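Local coordinates for 2,3-dihydroxybenzoate-AMP ligase (Bacillus subtilis, PDB 1MDB), which belongs to the ANL clan of AMP-binding enzymes and is seen with adenosine monophosphate and 2,3-dihydroxy-benzoic acid bound, at residues Q68-Q73 against N153-G158; E90-L95 against P102-P107. One frame throughout, in Å; residues are numbered along the deposited sequence.

In the fold
Interactions 1 and 2 each set a helix against the same mixed sheet, in the AMP-binding enzyme family region, through a few mostly apolar side chains. Interaction 1 brings the end of helix 53-70 to strand 154-157; interaction 2 joins helix 86-98 to strand 101-104 within the beta-alpha-beta unit that starts at strand 77-80. Along the chain the order is 68-73, 90-95, 102-107, 153-158, so both segments of interaction 2 fall between those of interaction 1. The two centres lie about 12 Å apart and the nearest atoms about 5 Å, without touching. Neighbouring helices thus meet different strands of the same sheet, interaction 2 lying closer to the chain's centre.

Interaction 1. Residues Q68-Q73 against N153-G158; sequences QKLGIQ and NIIVAG
Asn153, just ahead of strand 154-157, meets Leu70 through its amide oxygen: OD1 lies 4.0 Å from Leu70 CG and comes equally near CD1, as the two side chains pass in opposite directions. The meeting is one of van der Waals contact, since a leucine branch offers the carbonyl oxygen no polar hydrogen. The amide nitrogen is engaged elsewhere, ND2 bonding to the backbone O of Ala124, which helps to set how the amide is turned. Two residues on, Ile155 sends CD1 tip to tip against Leu70 CD2, at 3.8 Å. Its CG1 branch stands anti to the carbonyl carbon (chi1 -57°), and the nearly extended chi2 of 163° carries the methyl on toward the helix. Backbone bonds to Tyr126 and Ile128 of strand 125-132 hold Ile155 in the sheet. On the helix side, Leu70 is followed by Gly71, whose positive phi of 114° and bonds back into the last turn make a Schellman motif; one of these runs from Gly71 N to Gln68 O (2.8 Å). No hydrogen bond crosses between 68-73 and 153-158, which implies that one leucine, Leu70, joins them by van der Waals contact alone, with the carbonyl oxygen of Asn153 lying against the same side chain.

Interaction 2. Residues E90-L95 against P102-P107; sequences EVIFAL and PVFALP
Ile92 and Leu95, one helical turn apart, each meet their own partner on strand 101-104. Ile92 places its CG2 methyl at the edge of the Phe104 ring, near the ring plane, 3.8 Å from CE2 and slightly farther from CZ. The two side chains cross at about a right angle, and the methyl meets the rim of the ring instead of its face. Leu95 runs alongside Pro102 in the opposite direction, with CD1 3.7 Å from the proline CG and its CB also close to that atom. With CG anti to the carbonyl carbon (chi1 -71°) and chi2 extended at 172°, the leucine sets CD1 against the CG and CB side of the proline ring.

Within the strand, Pro102 CB stands 4.0 Å above the plane of the Phe104 ring, offset toward its rim, so the two strand side chains that meet the helix also touch each other. Phe186 adds an edge-to-face ring contact to Phe104. Backbone hydrogen bonds link Pro102 and Phe104 with Leu187, while Val103 bonds to Val78 and Val80 of strand 77-80. Leu95 also rests on Val78 and Val80, and Phe67 of helix 53-70 touches it as well.

The helix and strand belong to a beta-alpha-beta unit, and this contact packs the crossover helix 86-98 onto the strand that follows it. All four touching residues are buried, and no hydrogen bond links the two segments: the chemistry implies a buried hydrophobic contact without directional bonds between its segments, while backbone bonding to neighbouring strands supplies the directional hold.

Interaction 1. Residues Q68-Q73 against N153-G158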
loop_
_atom_site.group_PDB
_atom_site.type_symbol
_atom_site.label_atom_id
_atom_site.label_comp_id
_atom_site.label_asym_id
_atom_site.label_seq_id
_atom_site.Cartn_x
_atom_site.Cartn_y
_atom_site.Cartn_z
ATOM N N GLN A 68 6.482 27.911 4.077
ATOM C CA GLN A 68 7.359 28.802 3.320
ATOM C C GLN A 68 8.088 29.757 4.252
ATOM O O GLN A 68 9.298 29.942 4.147
ATOM C CB GLN A 68 6.559 29.613 2.304
ATOM C CG GLN A 68 7.426 30.466 1.402
ATOM C CD GLN A 68 6.614 31.302 0.440
ATOM O OE1 GLN A 68 5.893 32.222 0.850
ATOM N NE2 GLN A 68 6.718 30.988 -0.849
ATOM N N LYS A 69 7.337 30.365 5.164
ATOM C CA LYS A 69 7.915 31.294 6.123
ATOM C C LYS A 69 8.976 30.562 6.930
ATOM O O LYS A 69 9.992 31.139 7.306
ATOM C CB LYS A 69 6.830 31.835 7.053
ATOM C CG LYS A 69 7.255 33.052 7.853
ATOM C CD LYS A 69 6.052 33.708 8.505
ATOM C CE LYS A 69 6.408 35.070 9.064
ATOM N NZ LYS A 69 5.218 35.790 9.604
ATOM N N LEU A 70 8.740 29.280 7.184
ATOM C CA LEU A 70 9.692 28.475 7.938
ATOM C C LEU A 70 10.997 28.350 7.152
ATOM O O LEU A 70 12.066 28.150 7.731
ATOM C CB LEU A 70 9.107 27.086 8.203
ATOM C CG LEU A 70 9.839 26.175 9.186
ATOM C CD1 LEU A 70 10.007 26.888 10.526
ATOM C CD2 LEU A 70 9.038 24.889 9.362
ATOM N N GLY A 71 10.907 28.467 5.831
ATOM C CA GLY A 71 12.099 28.367 5.007
ATOM C C GLY A 71 12.100 27.158 4.094
ATOM O O GLY A 71 13.101 26.872 3.440
ATOM N N ILE A 72 10.988 26.429 4.056
ATOM C CA ILE A 72 10.893 25.258 3.191
ATOM C C ILE A 72 10.646 25.767 1.783
ATOM O O ILE A 72 9.756 26.581 1.572
ATOM C CB ILE A 72 9.736 24.330 3.615
ATOM C CG1 ILE A 72 10.075 23.666 4.954
ATOM C CG2 ILE A 72 9.495 23.270 2.538
ATOM C CD1 ILE A 72 8.990 22.785 5.486
ATOM N N GLN A 73 11.431 25.292 0.825
ATOM C CA GLN A 73 11.286 25.759 -0.549
ATOM C C GLN A 73 10.827 24.704 -1.547
ATOM O O GLN A 73 10.787 23.508 -1.249
ATOM C CB GLN A 73 12.615 26.334 -1.032
ATOM C CG GLN A 73 13.258 27.330 -0.085
ATOM C CD GLN A 73 14.634 27.739 -0.568
ATOM O OE1 GLN A 73 14.794 28.164 -1.714
ATOM N NE2 GLN A 73 15.635 27.611 0.294
ATOM N N ASN A 153 14.231 21.282 11.267
ATOM C CA ASN A 153 12.808 21.584 11.247
ATOM C C ASN A 153 12.016 20.323 11.572
ATOM O O ASN A 153 11.652 19.553 10.686
ATOM C CB ASN A 153 12.398 22.154 9.888
ATOM C CG ASN A 153 13.044 23.504 9.613
ATOM O OD1 ASN A 153 13.134 24.347 10.507
ATOM N ND2 ASN A 153 13.489 23.720 8.372
ATOM N N ILE A 154 11.789 20.108 12.864
ATOM C CA ILE A 154 11.038 18.957 13.351
ATOM C C ILE A 154 9.677 19.503 13.705
ATOM O O ILE A 154 9.543 20.271 14.653
ATOM C CB ILE A 154 11.668 18.357 14.628
ATOM C CG1 ILE A 154 13.098 17.899 14.345
ATOM C CG2 ILE A 154 10.799 17.205 15.143
ATOM C CD1 ILE A 154 13.207 16.852 13.292
ATOM N N ILE A 155 8.670 19.121 12.931
ATOM C CA ILE A 155 7.314 19.610 13.150
ATOM C C ILE A 155 6.434 18.531 13.772
ATOM O O ILE A 155 6.388 17.390 13.293
ATOM C CB ILE A 155 6.711 20.092 11.823
ATOM C CG1 ILE A 155 7.624 21.169 11.224
ATOM C CG2 ILE A 155 5.296 20.600 12.046
ATOM C CD1 ILE A 155 7.386 21.464 9.739
ATOM N N VAL A 156 5.735 18.899 14.839
ATOM C CA VAL A 156 4.895 17.960 15.564
ATOM C C VAL A 156 3.432 18.342 15.605
ATOM O O VAL A 156 3.079 19.451 16.025
ATOM C CB VAL A 156 5.367 17.816 17.021
ATOM C CG1 VAL A 156 4.528 16.774 17.740
ATOM C CG2 VAL A 156 6.845 17.459 17.058
ATOM N N ALA A 157 2.572 17.430 15.168
ATOM C CA ALA A 157 1.150 17.699 15.231
ATOM C C ALA A 157 0.781 17.224 16.626
ATOM O O ALA A 157 0.696 16.024 16.881
ATOM C CB ALA A 157 0.386 16.913 14.152
ATOM N N GLY A 158 0.603 18.182 17.533
ATOM C CA GLY A 158 0.276 17.872 18.914
ATOM C C GLY A 158 1.263 18.588 19.823
ATOM O O GLY A 158 1.793 19.638 19.452
#

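Interaction 2. Residues E90-L95 against P102-P107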
loop_
_atom_site.group_PDB
_atom_site.type_symbol
_atom_site.label_atom_id
_atom_site.label_comp_id
_atom_site.label_asym_id
_atom_site.label_seq_id
_atom_site.Cartn_x
_atom_site.Cartn_y
_atom_site.Cartn_z
ATOM N N GLU A 90 -3.881 18.286 5.539
ATOM C CA GLU A 90 -3.521 19.681 5.386
ATOM C C GLU A 90 -2.015 19.744 5.140
ATOM O O GLU A 90 -1.523 20.614 4.420
ATOM C CB GLU A 90 -3.909 20.498 6.630
ATOM C CG GLU A 90 -3.100 20.245 7.895
ATOM C CD GLU A 90 -3.547 21.156 9.040
ATOM O OE1 GLU A 90 -4.109 22.233 8.754
ATOM O OE2 GLU A 90 -3.324 20.810 10.216
ATOM N N VAL A 91 -1.291 18.795 5.718
ATOM C CA VAL A 91 0.157 18.755 5.555
ATOM C C VAL A 91 0.579 18.472 4.121
ATOM O O VAL A 91 1.423 19.191 3.582
ATOM C CB VAL A 91 0.812 17.706 6.500
ATOM C CG1 VAL A 91 2.210 17.325 5.997
ATOM C CG2 VAL A 91 0.920 18.289 7.910
ATOM N N ILE A 92 0.002 17.452 3.486
ATOM C CA ILE A 92 0.421 17.155 2.118
ATOM C C ILE A 92 -0.037 18.181 1.068
ATOM O O ILE A 92 0.737 18.542 0.193
ATOM C CB ILE A 92 -0.005 15.725 1.647
ATOM C CG1 ILE A 92 -1.517 15.642 1.440
ATOM C CG2 ILE A 92 0.467 14.683 2.650
ATOM C CD1 ILE A 92 -1.935 14.354 0.748
ATOM N N PHE A 93 -1.281 18.653 1.142
ATOM C CA PHE A 93 -1.742 19.621 0.154
ATOM C C PHE A 93 -1.028 20.970 0.303
ATOM O O PHE A 93 -0.904 21.720 -0.664
ATOM C CB PHE A 93 -3.278 19.783 0.211
ATOM C CG PHE A 93 -4.022 18.695 -0.526
ATOM C CD1 PHE A 93 -4.443 17.547 0.135
ATOM C CD2 PHE A 93 -4.220 18.783 -1.900
ATOM C CE1 PHE A 93 -5.046 16.499 -0.564
ATOM C CE2 PHE A 93 -4.818 17.743 -2.609
ATOM C CZ PHE A 93 -5.231 16.601 -1.942
ATOM N N ALA A 94 -0.562 21.273 1.508
ATOM C CA ALA A 94 0.180 22.506 1.747
ATOM C C ALA A 94 1.542 22.328 1.075
ATOM O O ALA A 94 2.052 23.235 0.407
ATOM C CB ALA A 94 0.367 22.734 3.242
ATOM N N LEU A 95 2.135 21.153 1.264
ATOM C CA LEU A 95 3.422 20.865 0.646
ATOM C C LEU A 95 3.227 20.863 -0.862
ATOM O O LEU A 95 4.054 21.383 -1.606
ATOM C CB LEU A 95 3.948 19.512 1.115
ATOM C CG LEU A 95 4.414 19.499 2.577
ATOM C CD1 LEU A 95 4.735 18.077 3.010
ATOM C CD2 LEU A 95 5.646 20.402 2.723
ATOM N N PRO A 102 6.587 15.578 -0.250
ATOM C CA PRO A 102 6.439 14.737 0.933
ATOM C C PRO A 102 7.157 13.421 0.607
ATOM O O PRO A 102 7.232 13.018 -0.558
ATOM C CB PRO A 102 4.931 14.502 1.017
ATOM C CG PRO A 102 4.331 15.685 0.280
ATOM C CD PRO A 102 5.283 15.889 -0.861
ATOM N N VAL A 103 7.707 12.779 1.628
ATOM C CA VAL A 103 8.333 11.475 1.477
ATOM C C VAL A 103 7.462 10.720 2.474
ATOM O O VAL A 103 7.417 11.069 3.659
ATOM C CB VAL A 103 9.815 11.490 1.908
ATOM C CG1 VAL A 103 10.390 10.091 1.844
ATOM C CG2 VAL A 103 10.601 12.419 0.990
ATOM N N PHE A 104 6.748 9.716 1.981
ATOM C CA PHE A 104 5.791 8.965 2.784
ATOM C C PHE A 104 6.257 7.819 3.664
ATOM O O PHE A 104 6.222 6.651 3.259
ATOM C CB PHE A 104 4.646 8.475 1.875
ATOM C CG PHE A 104 3.747 9.586 1.384
ATOM C CD1 PHE A 104 3.646 9.878 0.023
ATOM C CD2 PHE A 104 3.009 10.351 2.283
ATOM C CE1 PHE A 104 2.826 10.917 -0.432
ATOM C CE2 PHE A 104 2.185 11.393 1.836
ATOM C CZ PHE A 104 2.095 11.676 0.480
ATOM N N ALA A 105 6.664 8.159 4.884
ATOM C CA ALA A 105 7.096 7.163 5.856
ATOM C C ALA A 105 5.841 6.555 6.483
ATOM O O ALA A 105 4.748 7.087 6.334
ATOM C CB ALA A 105 7.965 7.814 6.934
ATOM N N LEU A 106 6.004 5.432 7.169
ATOM C CA LEU A 106 4.891 4.747 7.819
ATOM C C LEU A 106 5.044 4.845 9.341
ATOM O O LEU A 106 6.151 4.975 9.859
ATOM C CB LEU A 106 4.855 3.267 7.385
ATOM C CG LEU A 106 3.912 2.856 6.233
ATOM C CD1 LEU A 106 3.943 3.879 5.122
ATOM C CD2 LEU A 106 4.293 1.466 5.704
ATOM N N PRO A 107 3.926 4.777 10.073
ATOM C CA PRO A 107 3.920 4.857 11.535
ATOM C C PRO A 107 4.865 3.886 12.235
ATOM O O PRO A 107 5.327 4.154 13.346
ATOM C CB PRO A 107 2.459 4.585 11.880
ATOM C CG PRO A 107 1.740 5.219 10.721
ATOM C CD PRO A 107 2.549 4.715 9.549
#